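Local coordinates for putative histidine protein kinase (Rhodobacter sphaeroides, PDB 3KYJ) that probably relays chemoreceptor signals to the flagellar motors, as the phosphorylatable Hpt portion of CheA3, a putative histidine kinase thought to autophosphorylate and pass phosphate to response regulators, at residues A14-D19 / R59-S64; A29-L34 / E90-L95. All coordinates share one frame; numbering follows the deposited sequence.

Contact 1 (A14-D19 / R59-S64)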
loop_
_atom_site.group_PDB
_atom_site.type_symbol
_atom_site.label_atom_id
_atom_site.label_comp_id
_atom_site.label_asym_id
_atom_site.label_seq_id
_atom_site.Cartn_x
_atom_site.Cartn_y
_atom_site.Cartn_z
ATOM N N ALA A 14 14.039 -0.619 -9.435
ATOM C CA ALA A 14 13.851 -1.956 -9.988
ATOM C C ALA A 14 12.570 -2.581 -9.440
ATOM O O ALA A 14 11.789 -3.171 -10.172
ATOM C CB ALA A 14 15.034 -2.835 -9.673
ATOM N N LEU A 15 12.356 -2.429 -8.137
ATOM C CA LEU A 15 11.169 -2.975 -7.502
ATOM C C LEU A 15 9.904 -2.262 -7.980
ATOM O O LEU A 15 8.870 -2.884 -8.175
ATOM C CB LEU A 15 11.310 -2.886 -5.989
ATOM C CG LEU A 15 10.139 -3.444 -5.210
ATOM C CD1 LEU A 15 10.004 -4.937 -5.529
ATOM C CD2 LEU A 15 10.372 -3.223 -3.713
ATOM N N TYR A 16 9.980 -0.957 -8.177
ATOM C CA TYR A 16 8.835 -0.225 -8.714
ATOM C C TYR A 16 8.398 -0.807 -10.055
ATOM O O TYR A 16 7.218 -1.014 -10.311
ATOM C CB TYR A 16 9.210 1.246 -8.844
ATOM C CG TYR A 16 8.247 2.107 -9.606
ATOM C CD1 TYR A 16 7.045 2.532 -9.037
ATOM C CD2 TYR A 16 8.574 2.552 -10.889
ATOM C CE1 TYR A 16 6.177 3.357 -9.748
ATOM C CE2 TYR A 16 7.711 3.346 -11.601
ATOM C CZ TYR A 16 6.535 3.753 -11.027
ATOM O OH TYR A 16 5.713 4.580 -11.755
ATOM N N ALA A 17 9.359 -1.093 -10.916
ATOM C CA ALA A 17 9.035 -1.617 -12.230
ATOM C C ALA A 17 8.483 -3.039 -12.145
ATOM O O ALA A 17 7.517 -3.370 -12.833
ATOM C CB ALA A 17 10.266 -1.552 -13.130
ATOM N N ASP A 18 9.086 -3.872 -11.306
ATOM C CA ASP A 18 8.701 -5.273 -11.213
ATOM C C ASP A 18 7.345 -5.407 -10.532
ATOM O O ASP A 18 6.461 -6.031 -11.068
ATOM C CB ASP A 18 9.759 -6.074 -10.450
ATOM C CG ASP A 18 9.506 -7.566 -10.484
ATOM O OD1 ASP A 18 8.702 -8.020 -11.319
ATOM O OD2 ASP A 18 10.132 -8.290 -9.684
ATOM N N ASP A 19 7.196 -4.818 -9.352
ATOM C CA ASP A 19 5.936 -4.874 -8.593
ATOM C C ASP A 19 4.816 -4.181 -9.380
ATOM O O ASP A 19 3.675 -4.640 -9.385
ATOM C CB ASP A 19 6.153 -4.204 -7.227
ATOM C CG ASP A 19 5.219 -4.714 -6.161
ATOM O OD1 ASP A 19 5.527 -5.744 -5.541
ATOM O OD2 ASP A 19 4.190 -4.075 -5.907
ATOM N N ARG A 59 2.980 6.434 -4.973
ATOM C CA ARG A 59 3.050 7.377 -3.874
ATOM C C ARG A 59 4.397 7.289 -3.142
ATOM O O ARG A 59 4.947 8.321 -2.773
ATOM C CB ARG A 59 1.875 7.161 -2.924
ATOM C CG ARG A 59 1.868 8.100 -1.712
ATOM C CD ARG A 59 0.705 7.772 -0.769
ATOM N NE ARG A 59 -0.576 7.934 -1.448
ATOM C CZ ARG A 59 -1.751 7.493 -1.000
ATOM N NH1 ARG A 59 -1.837 6.835 0.154
ATOM N NH2 ARG A 59 -2.851 7.702 -1.720
ATOM N N VAL A 60 4.925 6.079 -2.928
ATOM C CA VAL A 60 6.218 5.895 -2.254
ATOM C C VAL A 60 7.306 6.740 -2.914
ATOM O O VAL A 60 8.165 7.293 -2.232
ATOM C CB VAL A 60 6.634 4.368 -2.240
ATOM C CG1 VAL A 60 8.137 4.174 -1.886
ATOM C CG2 VAL A 60 5.801 3.612 -1.254
ATOM N N LEU A 61 7.287 6.768 -4.237
ATOM C CA LEU A 61 8.307 7.452 -5.021
ATOM C C LEU A 61 7.933 8.898 -5.361
ATOM O O LEU A 61 8.673 9.547 -6.097
ATOM C CB LEU A 61 8.651 6.650 -6.285
ATOM C CG LEU A 61 9.422 5.345 -5.978
ATOM C CD1 LEU A 61 9.659 4.469 -7.187
ATOM C CD2 LEU A 61 10.763 5.715 -5.321
ATOM N N GLY A 62 6.820 9.396 -4.822
ATOM C CA GLY A 62 6.400 10.771 -5.013
ATOM C C GLY A 62 5.920 11.085 -6.415
ATOM O O GLY A 62 5.995 12.238 -6.850
ATOM N N LEU A 63 5.402 10.085 -7.121
ATOM C CA LEU A 63 4.997 10.253 -8.521
ATOM C C LEU A 63 3.527 10.649 -8.527
ATOM O O LEU A 63 2.658 9.861 -8.870
ATOM C CB LEU A 63 5.275 8.977 -9.318
ATOM C CG LEU A 63 6.685 8.409 -9.161
ATOM C CD1 LEU A 63 6.856 7.086 -9.907
ATOM C CD2 LEU A 63 7.715 9.436 -9.622
ATOM N N SER A 64 3.270 11.904 -8.176
ATOM C CA SER A 64 1.910 12.374 -7.916
ATOM C C SER A 64 0.997 12.351 -9.154
ATOM O O SER A 64 -0.207 12.129 -9.007
ATOM C CB SER A 64 1.927 13.789 -7.306
ATOM O OG SER A 64 2.572 13.836 -6.027
#

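Contact 2 (A29-L34 / E90-L95)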
loop_
_atom_site.group_PDB
_atom_site.type_symbol
_atom_site.label_atom_id
_atom_site.label_comp_id
_atom_site.label_asym_id
_atom_site.label_seq_id
_atom_site.Cartn_x
_atom_site.Cartn_y
_atom_site.Cartn_z
ATOM N N ALA A 29 -5.779 -8.781 -16.057
ATOM C CA ALA A 29 -6.397 -10.116 -16.031
ATOM C C ALA A 29 -7.839 -10.065 -15.526
ATOM O O ALA A 29 -8.729 -10.735 -16.082
ATOM C CB ALA A 29 -5.585 -11.075 -15.182
ATOM N N SER A 30 -8.079 -9.295 -14.461
ATOM C CA SER A 30 -9.434 -9.198 -13.918
ATOM C C SER A 30 -10.387 -8.547 -14.935
ATOM O O SER A 30 -11.538 -8.982 -15.090
ATOM C CB SER A 30 -9.452 -8.399 -12.626
ATOM O OG SER A 30 -8.625 -9.007 -11.645
ATOM N N LEU A 31 -9.926 -7.493 -15.602
ATOM C CA LEU A 31 -10.760 -6.773 -16.566
ATOM C C LEU A 31 -11.066 -7.630 -17.795
ATOM O O LEU A 31 -12.198 -7.651 -18.286
ATOM C CB LEU A 31 -10.059 -5.483 -16.964
ATOM C CG LEU A 31 -9.976 -4.446 -15.833
ATOM C CD1 LEU A 31 -9.050 -3.300 -16.235
ATOM C CD2 LEU A 31 -11.363 -3.911 -15.503
ATOM N N LEU A 32 -10.071 -8.383 -18.262
ATOM C CA LEU A 32 -10.286 -9.262 -19.412
ATOM C C LEU A 32 -11.224 -10.403 -19.031
ATOM O O LEU A 32 -12.038 -10.812 -19.841
ATOM C CB LEU A 32 -8.960 -9.802 -19.961
ATOM C CG LEU A 32 -8.078 -8.755 -20.664
ATOM C CD1 LEU A 32 -6.766 -9.356 -21.052
ATOM C CD2 LEU A 32 -8.767 -8.142 -21.881
ATOM N N ALA A 33 -11.125 -10.902 -17.805
ATOM C CA ALA A 33 -12.061 -11.919 -17.339
ATOM C C ALA A 33 -13.494 -11.381 -17.311
ATOM O O ALA A 33 -14.430 -12.083 -17.728
ATOM C CB ALA A 33 -11.625 -12.457 -15.966
ATOM N N LEU A 34 -13.662 -10.126 -16.882
ATOM C CA LEU A 34 -14.981 -9.512 -16.855
ATOM C C LEU A 34 -15.511 -9.328 -18.271
ATOM O O LEU A 34 -16.676 -9.574 -18.562
ATOM C CB LEU A 34 -14.935 -8.179 -16.104
ATOM C CG LEU A 34 -14.701 -8.296 -14.598
ATOM C CD1 LEU A 34 -14.417 -6.924 -14.003
ATOM C CD2 LEU A 34 -15.887 -8.977 -13.892
ATOM N N GLU A 90 -19.128 -0.275 -19.609
ATOM C CA GLU A 90 -18.411 0.973 -19.786
ATOM C C GLU A 90 -17.280 1.100 -18.756
ATOM O O GLU A 90 -16.166 1.563 -19.075
ATOM C CB GLU A 90 -19.342 2.183 -19.702
ATOM C CG GLU A 90 -18.598 3.488 -19.992
ATOM C CD GLU A 90 -19.507 4.699 -20.029
ATOM O OE1 GLU A 90 -20.648 4.621 -19.532
ATOM O OE2 GLU A 90 -19.060 5.741 -20.543
ATOM N N ILE A 91 -17.574 0.744 -17.513
ATOM C CA ILE A 91 -16.530 0.757 -16.482
ATOM C C ILE A 91 -15.380 -0.141 -16.903
ATOM O O ILE A 91 -14.199 0.243 -16.791
ATOM C CB ILE A 91 -17.080 0.356 -15.104
ATOM C CG1 ILE A 91 -18.112 1.383 -14.627
ATOM C CG2 ILE A 91 -15.939 0.185 -14.121
ATOM C CD1 ILE A 91 -18.650 1.211 -13.202
ATOM N N VAL A 92 -15.696 -1.345 -17.370
ATOM C CA VAL A 92 -14.659 -2.291 -17.753
ATOM C C VAL A 92 -13.800 -1.703 -18.868
ATOM O O VAL A 92 -12.580 -1.774 -18.842
ATOM C CB VAL A 92 -15.253 -3.669 -18.130
ATOM C CG1 VAL A 92 -14.187 -4.565 -18.729
ATOM C CG2 VAL A 92 -15.890 -4.303 -16.898
ATOM N N GLU A 93 -14.464 -1.068 -19.828
ATOM C CA GLU A 93 -13.802 -0.453 -20.969
ATOM C C GLU A 93 -12.828 0.669 -20.565
ATOM O O GLU A 93 -11.677 0.718 -21.016
ATOM C CB GLU A 93 -14.888 0.128 -21.887
ATOM C CG GLU A 93 -14.422 0.966 -23.034
ATOM C CD GLU A 93 -15.597 1.518 -23.825
ATOM O OE1 GLU A 93 -16.565 0.759 -24.074
ATOM O OE2 GLU A 93 -15.551 2.711 -24.193
ATOM N N ILE A 94 -13.323 1.580 -19.740
ATOM C CA ILE A 94 -12.534 2.720 -19.278
ATOM C C ILE A 94 -11.326 2.200 -18.482
ATOM O O ILE A 94 -10.207 2.705 -18.619
ATOM C CB ILE A 94 -13.361 3.685 -18.424
ATOM C CG1 ILE A 94 -14.438 4.360 -19.288
ATOM C CG2 ILE A 94 -12.468 4.748 -17.790
ATOM C CD1 ILE A 94 -15.495 5.069 -18.475
ATOM N N LEU A 95 -11.529 1.167 -17.676
ATOM C CA LEU A 95 -10.428 0.654 -16.864
ATOM C C LEU A 95 -9.408 -0.121 -17.697
ATOM O O LEU A 95 -8.225 -0.119 -17.351
ATOM C CB LEU A 95 -10.933 -0.167 -15.691
ATOM C CG LEU A 95 -11.719 0.604 -14.636
ATOM C CD1 LEU A 95 -12.347 -0.327 -13.595
ATOM C CD2 LEU A 95 -10.800 1.634 -13.957
#

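Contact 1 (A14-D19 / R59-S64)
The ring of Tyr16 is approached obliquely by two leucine methyls, Leu61 CD1 near its root and Leu63 CD1 at its hydroxyl end, while Trp13 makes an edge-to-face pair with it. Leu61 CD1 sits 3.7 Å from Tyr16 CB and equally near CG and CD1. Leu63, coming from the opposite direction, brings its CD1 to 3.5 Å from Tyr16 CZ and 3.3 Å from Tyr16 OH. With CG anti to the backbone N (chi1 169°), the phenol reaches out from helix 10-35 across to the turn that follows helix 40-60. That turn is a Schellman motif: Gly62, at positive phi (71°), is its C-prime residue, with Gly62 N bonded to Arg59 O. Leu63 then centres an inverse gamma turn and occupies the N-cap position of helix 64-82, so the phenol packs where one helix of the Hpt domain gives way to the next. The buried hydroxyl is satisfied by a hydrogen bond with Thr109 OG1 on helix 89-112. A phenylalanine in place of Tyr16 would probably leave the Thr109 hydroxyl without this mate and Leu63 CD1 with less to pack on. Leu61 also touches an apolar side chain on the chain of another protein.

Contact 2 (A29-L34 / E90-L95)
Val92 packs against Leu31 and Leu34 two residues along from Glu90, whose OE1 is gripped by two salt bridges, to Arg134 NH1 and Lys131 NZ of helix 122-135. That charged group takes no part in the contact itself, and no hydrogen bond passes between 29-34 and 90-95. Leu31 is the central residue. It crosses Leu95 at about a right angle and straddles its CB, with Leu31 CD1 at 3.7 Å from Leu95 CB and Leu31 CD2 at 3.8 Å from the same atom. Leu31 CD1 also lies 3.5 Å from Leu95 O, a van der Waals contact of a methyl with the backbone carbonyl. In the reverse sense, Val92 CG1 rests 3.7 Å from Leu31 O. With CG1 anti to the backbone N (chi1 171°), the other methyl is turned to Leu34, Val92 CG2 lying 4.1 Å from Leu34 CB. Leu47 of helix 40-60 also touches Leu31, and Cys73 and Ile77 of helix 64-82 touch Leu95, which closes a core fed by four helices. The two segments run antiparallel at 144° with their axes 9.9 Å apart, an aliphatic helix-helix seam of the kind that builds the antiparallel four-helix bundle of Hpt domains.

Contacts 1 and 2 draw on the same helix, 10-35, at points well separated along it: their centres lie 24 Å apart on opposite sides of the chain's centre, and their nearest atoms are about 12 Å apart, without touching. Contact 1 ties the helix to the turn between helices 40-60 and 64-82, contact 2 to helix 89-112, whose far end is also reached by Tyr16 through Thr109. Helix 40-60, whose last residues belong to contact 1, carries His52, the predicted phosphorylation site, unmodified here. The chain of another protein in the assembly reaches residues of contact 1 but touches neither segment of contact 2, whose Leu34 side chain lies about 8 Å from a bound sodium ion.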